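Local coordinates for protein inactive glucansucrase (Lactobacillus reuteri, PDB 5JBD) that belongs to glycoside hydrolase family 70, whose members are built around a TIM barrel, and is an inactive glucansucrase carrying a calcium ion, at residues 90-102 / 111-123. Sequence-based numbering, arbitrary orientation.
Sequences KDVQAQFIKYFVN and GLTKDTVANINKD
Val-101, Ile-97 and Ala-94 of helix 90-101 face Val-117, Leu-112 and Ile-120 of segment 111-123, which returns antiparallel along the helix in a small helical region; the centre of the contact lies about 46 Å from the centre of the chain. The second segment makes one short helical turn, 114-117, then continues as loop, extended only at Ile-120 and Asn-121. Beta-branched Val-101 and Val-117 suit this seam because each sets two methyls close to its backbone. They meet tip to tip, CG2 of Val-101 to CG1 of Val-117 at 3.8 Å, while Leu-112 crosses Val-101 at about a right angle. In Ile-120, chi1 of 61° turns CG1 beside Lys-98 CG and lets CD1 reach Ile-97 CG2 at 3.6 Å. Small Ala-94 lets the backbone come close, its CB 3.7 Å from Asn-121 CA. The helix's other side, through Phe-96 and Phe-100, packs on helices 126-147 and 151-162.

Polar contacts lie at the margins. Lys-98 lays its methylenes beside Ile-120, then bends at chi3 (79°) to give NZ to Ala-118 O at 2.8 Å, arriving above the carbonyl plane. Thr-113 and Thr-116 form a capping box that starts the short turn: Thr-116 N donates to Thr-113 OG1, and Thr-113 N to Thr-116 OG1. Asn-102 ND2 turns back to Lys-98 O, which also accepts from Asn-102 N on the opposite face of its plane. A water donates to Asn-102 O and accepts from Lys-114 NZ, its oxygen 3.1 Å from that NZ.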
ATOM      1  N   LYS A  90     -15.252  39.968   1.113  1.00 50.07           N
ATOM      2  CA  LYS A  90     -14.636  41.242   0.704  1.00 53.19           C
ATOM      3  C   LYS A  90     -13.102  41.147   0.713  1.00 51.57           C
ATOM      4  O   LYS A  90     -12.425  41.685  -0.178  1.00 50.72           O
ATOM      5  CB  LYS A  90     -15.072  42.385   1.630  1.00 56.28           C
ATOM      6  CG  LYS A  90     -16.376  43.070   1.255  1.00 59.68           C
ATOM      7  CD  LYS A  90     -16.671  44.221   2.192  1.00 64.59           C
ATOM      8  CE  LYS A  90     -18.181  44.363   2.569  1.00 68.05           C
ATOM      9  NZ  LYS A  90     -19.134  44.246   1.428  1.00 69.96           N
ATOM     10  N   ASP A  91     -12.578  40.460   1.724  1.00 49.45           N
ATOM     11  CA  ASP A  91     -11.141  40.214   1.867  1.00 49.14           C
ATOM     12  C   ASP A  91     -10.558  39.606   0.578  1.00 45.26           C
ATOM     13  O   ASP A  91      -9.615  40.143   0.005  1.00 44.23           O
ATOM     14  CB  ASP A  91     -10.903  39.290   3.086  1.00 49.74           C
ATOM     15  CG  ASP A  91      -9.422  38.998   3.357  1.00 50.53           C
ATOM     16  OD1 ASP A  91      -8.542  39.807   2.989  1.00 51.03           O
ATOM     17  OD2 ASP A  91      -9.149  37.944   3.969  1.00 53.10           O
ATOM     18  N   VAL A  92     -11.159  38.510   0.128  1.00 44.21           N
ATOM     19  CA  VAL A  92     -10.674  37.762  -1.040  1.00 42.63           C
ATOM     20  C   VAL A  92     -10.916  38.543  -2.339  1.00 42.85           C
ATOM     21  O   VAL A  92     -10.098  38.491  -3.254  1.00 42.86           O
ATOM     22  CB  VAL A  92     -11.286  36.329  -1.089  1.00 41.86           C
ATOM     23  CG1 VAL A  92     -10.855  35.570  -2.346  1.00 40.78           C
ATOM     24  CG2 VAL A  92     -10.882  35.543   0.162  1.00 41.94           C
ATOM     25  N   GLN A  93     -12.014  39.292  -2.400  1.00 42.34           N
ATOM     26  CA  GLN A  93     -12.280  40.184  -3.523  1.00 42.67           C
ATOM     27  C   GLN A  93     -11.145  41.192  -3.685  1.00 42.49           C
ATOM     28  O   GLN A  93     -10.623  41.386  -4.790  1.00 41.75           O
ATOM     29  CB  GLN A  93     -13.625  40.905  -3.331  1.00 43.24           C
ATOM     30  CG  GLN A  93     -14.031  41.852  -4.464  1.00 44.40           C
ATOM     31  CD  GLN A  93     -15.328  42.591  -4.188  1.00 44.61           C
ATOM     32  OE1 GLN A  93     -15.780  42.646  -3.059  1.00 46.09           O
ATOM     33  NE2 GLN A  93     -15.927  43.164  -5.224  1.00 46.41           N
ATOM     34  N   ALA A  94     -10.771  41.838  -2.585  1.00 43.75           N
ATOM     35  CA  ALA A  94      -9.679  42.812  -2.610  1.00 43.66           C
ATOM     36  C   ALA A  94      -8.367  42.124  -2.979  1.00 42.98           C
ATOM     37  O   ALA A  94      -7.590  42.682  -3.752  1.00 43.02           O
ATOM     38  CB  ALA A  94      -9.566  43.546  -1.280  1.00 45.08           C
ATOM     39  N   GLN A  95      -8.150  40.900  -2.484  1.00 41.76           N
ATOM     40  CA  GLN A  95      -6.974  40.110  -2.885  1.00 41.18           C
ATOM     41  C   GLN A  95      -6.948  39.790  -4.377  1.00 40.39           C
ATOM     42  O   GLN A  95      -5.898  39.890  -5.016  1.00 39.75           O
ATOM     43  CB  GLN A  95      -6.873  38.795  -2.123  1.00 40.82           C
ATOM     44  CG  GLN A  95      -6.491  38.888  -0.653  1.00 41.21           C
ATOM     45  CD  GLN A  95      -6.503  37.516  -0.010  1.00 41.04           C
ATOM     46  OE1 GLN A  95      -5.811  36.610  -0.463  1.00 39.82           O
ATOM     47  NE2 GLN A  95      -7.318  37.344   1.026  1.00 41.94           N
ATOM     48  N   PHE A  96      -8.105  39.423  -4.931  1.00 40.08           N
ATOM     49  CA  PHE A  96      -8.217  39.160  -6.370  1.00 38.63           C
ATOM     50  C   PHE A  96      -7.806  40.375  -7.191  1.00 39.86           C
ATOM     51  O   PHE A  96      -7.018  40.258  -8.131  1.00 39.08           O
ATOM     52  CB  PHE A  96      -9.638  38.731  -6.736  1.00 38.00           C
ATOM     53  CG  PHE A  96      -9.832  38.476  -8.199  1.00 37.47           C
ATOM     54  CD1 PHE A  96      -9.462  37.253  -8.758  1.00 36.85           C
ATOM     55  CD2 PHE A  96     -10.396  39.439  -9.020  1.00 37.59           C
ATOM     56  CE1 PHE A  96      -9.641  37.006 -10.105  1.00 35.96           C
ATOM     57  CE2 PHE A  96     -10.570  39.201 -10.378  1.00 37.23           C
ATOM     58  CZ  PHE A  96     -10.193  37.981 -10.920  1.00 36.55           C
ATOM     59  N   ILE A  97      -8.329  41.538  -6.818  1.00 41.93           N
ATOM     60  CA  ILE A  97      -8.042  42.796  -7.518  1.00 43.64           C
ATOM     61  C   ILE A  97      -6.544  43.117  -7.468  1.00 44.25           C
ATOM     62  O   ILE A  97      -5.920  43.358  -8.511  1.00 44.82           O
ATOM     63  CB  ILE A  97      -8.911  43.966  -6.965  1.00 44.44           C
ATOM     64  CG1 ILE A  97     -10.394  43.725  -7.303  1.00 44.39           C
ATOM     65  CG2 ILE A  97      -8.468  45.314  -7.539  1.00 45.81           C
ATOM     66  CD1 ILE A  97     -11.378  44.547  -6.488  1.00 45.27           C
ATOM     67  N   LYS A  98      -5.986  43.096  -6.259  1.00 45.67           N
ATOM     68  CA  LYS A  98      -4.544  43.283  -6.026  1.00 46.87           C
ATOM     69  C   LYS A  98      -3.673  42.323  -6.830  1.00 43.92           C
ATOM     70  O   LYS A  98      -2.728  42.745  -7.488  1.00 43.68           O
ATOM     71  CB  LYS A  98      -4.204  43.089  -4.539  1.00 49.86           C
ATOM     72  CG  LYS A  98      -4.552  44.259  -3.632  1.00 53.72           C
ATOM     73  CD  LYS A  98      -3.865  44.141  -2.257  1.00 56.80           C
ATOM     74  CE  LYS A  98      -2.396  44.518  -2.123  1.00 60.37           C
ATOM     75  NZ  LYS A  98      -2.041  45.003  -0.754  1.00 63.95           N
ATOM     76  N   TYR A  99      -4.000  41.035  -6.754  1.00 41.80           N
ATOM     77  CA  TYR A  99      -3.231  39.996  -7.439  1.00 40.33           C
ATOM     78  C   TYR A  99      -3.221  40.211  -8.960  1.00 40.32           C
ATOM     79  O   TYR A  99      -2.145  40.250  -9.586  1.00 40.25           O
ATOM     80  CB  TYR A  99      -3.749  38.593  -7.089  1.00 38.99           C
ATOM     81  CG  TYR A  99      -2.895  37.492  -7.694  1.00 38.41           C
ATOM     82  CD1 TYR A  99      -3.124  37.041  -8.996  1.00 38.85           C
ATOM     83  CD2 TYR A  99      -1.829  36.949  -6.999  1.00 38.92           C
ATOM     84  CE1 TYR A  99      -2.325  36.072  -9.580  1.00 38.39           C
ATOM     85  CE2 TYR A  99      -1.033  35.957  -7.568  1.00 38.41           C
ATOM     86  CZ  TYR A  99      -1.279  35.533  -8.857  1.00 39.14           C
ATOM     87  OH  TYR A  99      -0.496  34.565  -9.440  1.00 39.87           O
ATOM     88  N   PHE A 100      -4.402  40.399  -9.546  1.00 39.56           N
ATOM     89  CA  PHE A 100      -4.485  40.599 -10.994  1.00 39.63           C
ATOM     90  C   PHE A 100      -3.782  41.858 -11.482  1.00 41.30           C
ATOM     91  O   PHE A 100      -3.008  41.804 -12.440  1.00 40.31           O
ATOM     92  CB  PHE A 100      -5.929  40.495 -11.498  1.00 39.35           C
ATOM     93  CG  PHE A 100      -6.294  39.092 -11.891  1.00 38.23           C
ATOM     94  CD1 PHE A 100      -6.312  38.095 -10.941  1.00 37.46           C
ATOM     95  CD2 PHE A 100      -6.537  38.754 -13.215  1.00 38.09           C
ATOM     96  CE1 PHE A 100      -6.606  36.785 -11.289  1.00 37.10           C
ATOM     97  CE2 PHE A 100      -6.831  37.448 -13.570  1.00 37.25           C
ATOM     98  CZ  PHE A 100      -6.869  36.463 -12.604  1.00 36.49           C
ATOM     99  N   VAL A 101      -3.983  42.977 -10.792  1.00 44.29           N
ATOM    100  CA  VAL A 101      -3.319  44.231 -11.184  1.00 46.03           C
ATOM    101  C   VAL A 101      -1.780  44.073 -11.117  1.00 46.44           C
ATOM    102  O   VAL A 101      -1.073  44.635 -11.957  1.00 46.04           O
ATOM    103  CB  VAL A 101      -3.849  45.444 -10.371  1.00 47.38           C
ATOM    104  CG1 VAL A 101      -3.001  46.689 -10.595  1.00 48.75           C
ATOM    105  CG2 VAL A 101      -5.298  45.737 -10.745  1.00 47.15           C
ATOM    106  N   ASN A 102      -1.283  43.268 -10.171  1.00 45.96           N
ATOM    107  CA  ASN A 102       0.160  42.981 -10.046  1.00 47.95           C
ATOM    108  C   ASN A 102       0.707  41.837 -10.929  1.00 48.12           C
ATOM    109  O   ASN A 102       1.915  41.590 -10.917  1.00 49.90           O
ATOM    110  CB  ASN A 102       0.534  42.728  -8.574  1.00 48.61           C
ATOM    111  CG  ASN A 102       0.792  44.014  -7.813  1.00 50.95           C
ATOM    112  OD1 ASN A 102       1.876  44.593  -7.911  1.00 51.71           O
ATOM    113  ND2 ASN A 102      -0.205  44.475  -7.057  1.00 51.37           N
ATOM    114  N   GLY A 111      -8.428  53.082 -13.759  1.00 58.39           N
ATOM    115  CA  GLY A 111      -8.210  53.273 -12.316  1.00 59.64           C
ATOM    116  C   GLY A 111      -7.508  52.136 -11.594  1.00 58.08           C
ATOM    117  O   GLY A 111      -7.651  51.997 -10.376  1.00 60.43           O
ATOM    118  N   LEU A 112      -6.730  51.343 -12.337  1.00 56.35           N
ATOM    119  CA  LEU A 112      -6.117  50.115 -11.826  1.00 54.74           C
ATOM    120  C   LEU A 112      -4.619  50.113 -12.074  1.00 55.67           C
ATOM    121  O   LEU A 112      -4.146  49.640 -13.104  1.00 55.84           O
ATOM    122  CB  LEU A 112      -6.765  48.891 -12.484  1.00 52.20           C
ATOM    123  CG  LEU A 112      -8.244  48.681 -12.157  1.00 51.73           C
ATOM    124  CD1 LEU A 112      -8.873  47.676 -13.115  1.00 50.72           C
ATOM    125  CD2 LEU A 112      -8.441  48.253 -10.705  1.00 51.02           C
ATOM    126  N   THR A 113      -3.883  50.687 -11.130  1.00 58.41           N
ATOM    127  CA  THR A 113      -2.420  50.652 -11.117  1.00 60.13           C
ATOM    128  C   THR A 113      -1.962  49.989  -9.831  1.00 58.44           C
ATOM    129  O   THR A 113      -2.759  49.778  -8.916  1.00 59.03           O
ATOM    130  CB  THR A 113      -1.801  52.064 -11.198  1.00 62.09           C
ATOM    131  OG1 THR A 113      -2.143  52.827 -10.028  1.00 63.77           O
ATOM    132  CG2 THR A 113      -2.284  52.793 -12.443  1.00 64.61           C
ATOM    133  N   LYS A 114      -0.673  49.676  -9.754  1.00 59.73           N
ATOM    134  CA  LYS A 114      -0.118  49.053  -8.546  1.00 61.77           C
ATOM    135  C   LYS A 114      -0.318  49.930  -7.309  1.00 64.23           C
ATOM    136  O   LYS A 114      -0.621  49.428  -6.226  1.00 63.22           O
ATOM    137  CB  LYS A 114       1.352  48.696  -8.746  1.00 62.14           C
ATOM    138  CG  LYS A 114       1.523  47.563  -9.741  1.00 62.56           C
ATOM    139  CD  LYS A 114       2.971  47.236 -10.042  1.00 63.32           C
ATOM    140  CE  LYS A 114       3.048  46.327 -11.257  1.00 62.47           C
ATOM    141  NZ  LYS A 114       4.386  45.713 -11.449  1.00 61.95           N
ATOM    142  N   ASP A 115      -0.216  51.242  -7.478  1.00 67.21           N
ATOM    143  CA  ASP A 115      -0.477  52.146  -6.364  1.00 72.41           C
ATOM    144  C   ASP A 115      -1.945  52.324  -6.003  1.00 71.26           C
ATOM    145  O   ASP A 115      -2.245  52.426  -4.822  1.00 71.77           O
ATOM    146  CB  ASP A 115       0.189  53.480  -6.603  1.00 79.48           C
ATOM    147  CG  ASP A 115       1.663  53.368  -6.456  1.00 82.72           C
ATOM    148  OD1 ASP A 115       2.139  53.357  -5.299  1.00 84.79           O
ATOM    149  OD2 ASP A 115       2.320  53.212  -7.490  1.00 84.72           O
ATOM    150  N   THR A 116      -2.854  52.348  -6.979  1.00 69.98           N
ATOM    151  CA  THR A 116      -4.288  52.471  -6.645  1.00 71.13           C
ATOM    152  C   THR A 116      -4.831  51.237  -5.898  1.00 71.21           C
ATOM    153  O   THR A 116      -5.801  51.355  -5.156  1.00 72.95           O
ATOM    154  CB  THR A 116      -5.198  52.764  -7.862  1.00 70.86           C
ATOM    155  OG1 THR A 116      -5.270  51.619  -8.730  1.00 71.02           O
ATOM    156  CG2 THR A 116      -4.732  54.016  -8.631  1.00 72.33           C
ATOM    157  N   VAL A 117      -4.208  50.071  -6.100  1.00 67.80           N
ATOM    158  CA  VAL A 117      -4.586  48.831  -5.392  1.00 67.07           C
ATOM    159  C   VAL A 117      -3.699  48.495  -4.186  1.00 66.74           C
ATOM    160  O   VAL A 117      -3.985  47.543  -3.485  1.00 64.64           O
ATOM    161  CB  VAL A 117      -4.619  47.598  -6.342  1.00 63.64           C
ATOM    162  CG1 VAL A 117      -5.469  47.889  -7.572  1.00 63.03           C
ATOM    163  CG2 VAL A 117      -3.216  47.137  -6.741  1.00 62.14           C
ATOM    164  N   ALA A 118      -2.638  49.266  -3.950  1.00 70.47           N
ATOM    165  CA  ALA A 118      -1.656  48.968  -2.893  1.00 73.84           C
ATOM    166  C   ALA A 118      -2.261  48.750  -1.503  1.00 76.97           C
ATOM    167  O   ALA A 118      -1.839  47.838  -0.786  1.00 80.55           O
ATOM    168  CB  ALA A 118      -0.608  50.071  -2.814  1.00 75.54           C
ATOM    169  N   ASN A 119      -3.256  49.567  -1.146  1.00 81.78           N
ATOM    170  CA  ASN A 119      -3.816  49.614   0.209  1.00 87.72           C
ATOM    171  C   ASN A 119      -5.254  49.066   0.328  1.00 87.99           C
ATOM    172  O   ASN A 119      -5.820  49.104   1.426  1.00 92.79           O
ATOM    173  CB  ASN A 119      -3.806  51.066   0.745  1.00 91.32           C
ATOM    174  CG  ASN A 119      -2.410  51.673   0.848  1.00 92.06           C
ATOM    175  OD1 ASN A 119      -1.426  51.009   1.191  1.00 93.33           O
ATOM    176  ND2 ASN A 119      -2.334  52.969   0.580  1.00 93.46           N
ATOM    177  N   ILE A 120      -5.856  48.579  -0.763  1.00 81.92           N
ATOM    178  CA  ILE A 120      -7.223  48.039  -0.680  1.00 77.79           C
ATOM    179  C   ILE A 120      -7.239  46.747   0.134  1.00 74.27           C
ATOM    180  O   ILE A 120      -6.285  45.964   0.107  1.00 74.28           O
ATOM    181  CB  ILE A 120      -7.923  47.817  -2.054  1.00 75.07           C
ATOM    182  CG1 ILE A 120      -7.177  46.805  -2.944  1.00 74.42           C
ATOM    183  CG2 ILE A 120      -8.120  49.149  -2.772  1.00 77.73           C
ATOM    184  CD1 ILE A 120      -7.987  46.317  -4.127  1.00 72.12           C
ATOM    185  N   ASN A 121      -8.335  46.544   0.854  1.00 71.87           N
ATOM    186  CA  ASN A 121      -8.507  45.371   1.706  1.00 69.82           C
ATOM    187  C   ASN A 121      -9.973  45.191   2.077  1.00 68.88           C
ATOM    188  O   ASN A 121     -10.844  45.920   1.588  1.00 68.08           O
ATOM    189  CB  ASN A 121      -7.642  45.510   2.966  1.00 72.30           C
ATOM    190  CG  ASN A 121      -7.855  46.833   3.690  1.00 76.20           C
ATOM    191  OD1 ASN A 121      -8.931  47.446   3.630  1.00 73.48           O
ATOM    192  ND2 ASN A 121      -6.819  47.282   4.385  1.00 80.03           N
ATOM    193  N   LYS A 122     -10.235  44.195   2.913  1.00 66.27           N
ATOM    194  CA  LYS A 122     -11.516  44.010   3.595  1.00 68.45           C
ATOM    195  C   LYS A 122     -12.354  45.253   3.928  1.00 67.57           C
ATOM    196  O   LYS A 122     -13.575  45.217   3.808  1.00 65.89           O
ATOM    197  CB  LYS A 122     -11.261  43.313   4.923  1.00 72.20           C
ATOM    198  CG  LYS A 122     -12.350  42.341   5.314  1.00 75.62           C
ATOM    199  CD  LYS A 122     -12.264  41.963   6.784  1.00 77.95           C
ATOM    200  CE  LYS A 122     -11.070  41.114   7.104  1.00 78.44           C
ATOM    201  NZ  LYS A 122     -10.896  40.941   8.571  1.00 80.29           N
ATOM    202  N   ASP A 123     -11.697  46.309   4.411  1.00 66.49           N
ATOM    203  CA  ASP A 123     -12.381  47.516   4.889  1.00 67.92           C
ATOM    204  C   ASP A 123     -12.647  48.580   3.834  1.00 67.89           C
ATOM    205  O   ASP A 123     -13.296  49.579   4.140  1.00 66.26           O
ATOM    206  CB  ASP A 123     -11.601  48.143   6.052  1.00 69.41           C
ATOM    207  CG  ASP A 123     -11.578  47.259   7.273  1.00 69.51           C
ATOM    208  OD1 ASP A 123     -12.619  46.648   7.600  1.00 68.48           O
ATOM    209  OD2 ASP A 123     -10.509  47.165   7.914  1.00 76.88           O
TER
HETATM  210  O   HOH W   1       3.779  42.981 -12.850  1.00 45.47           O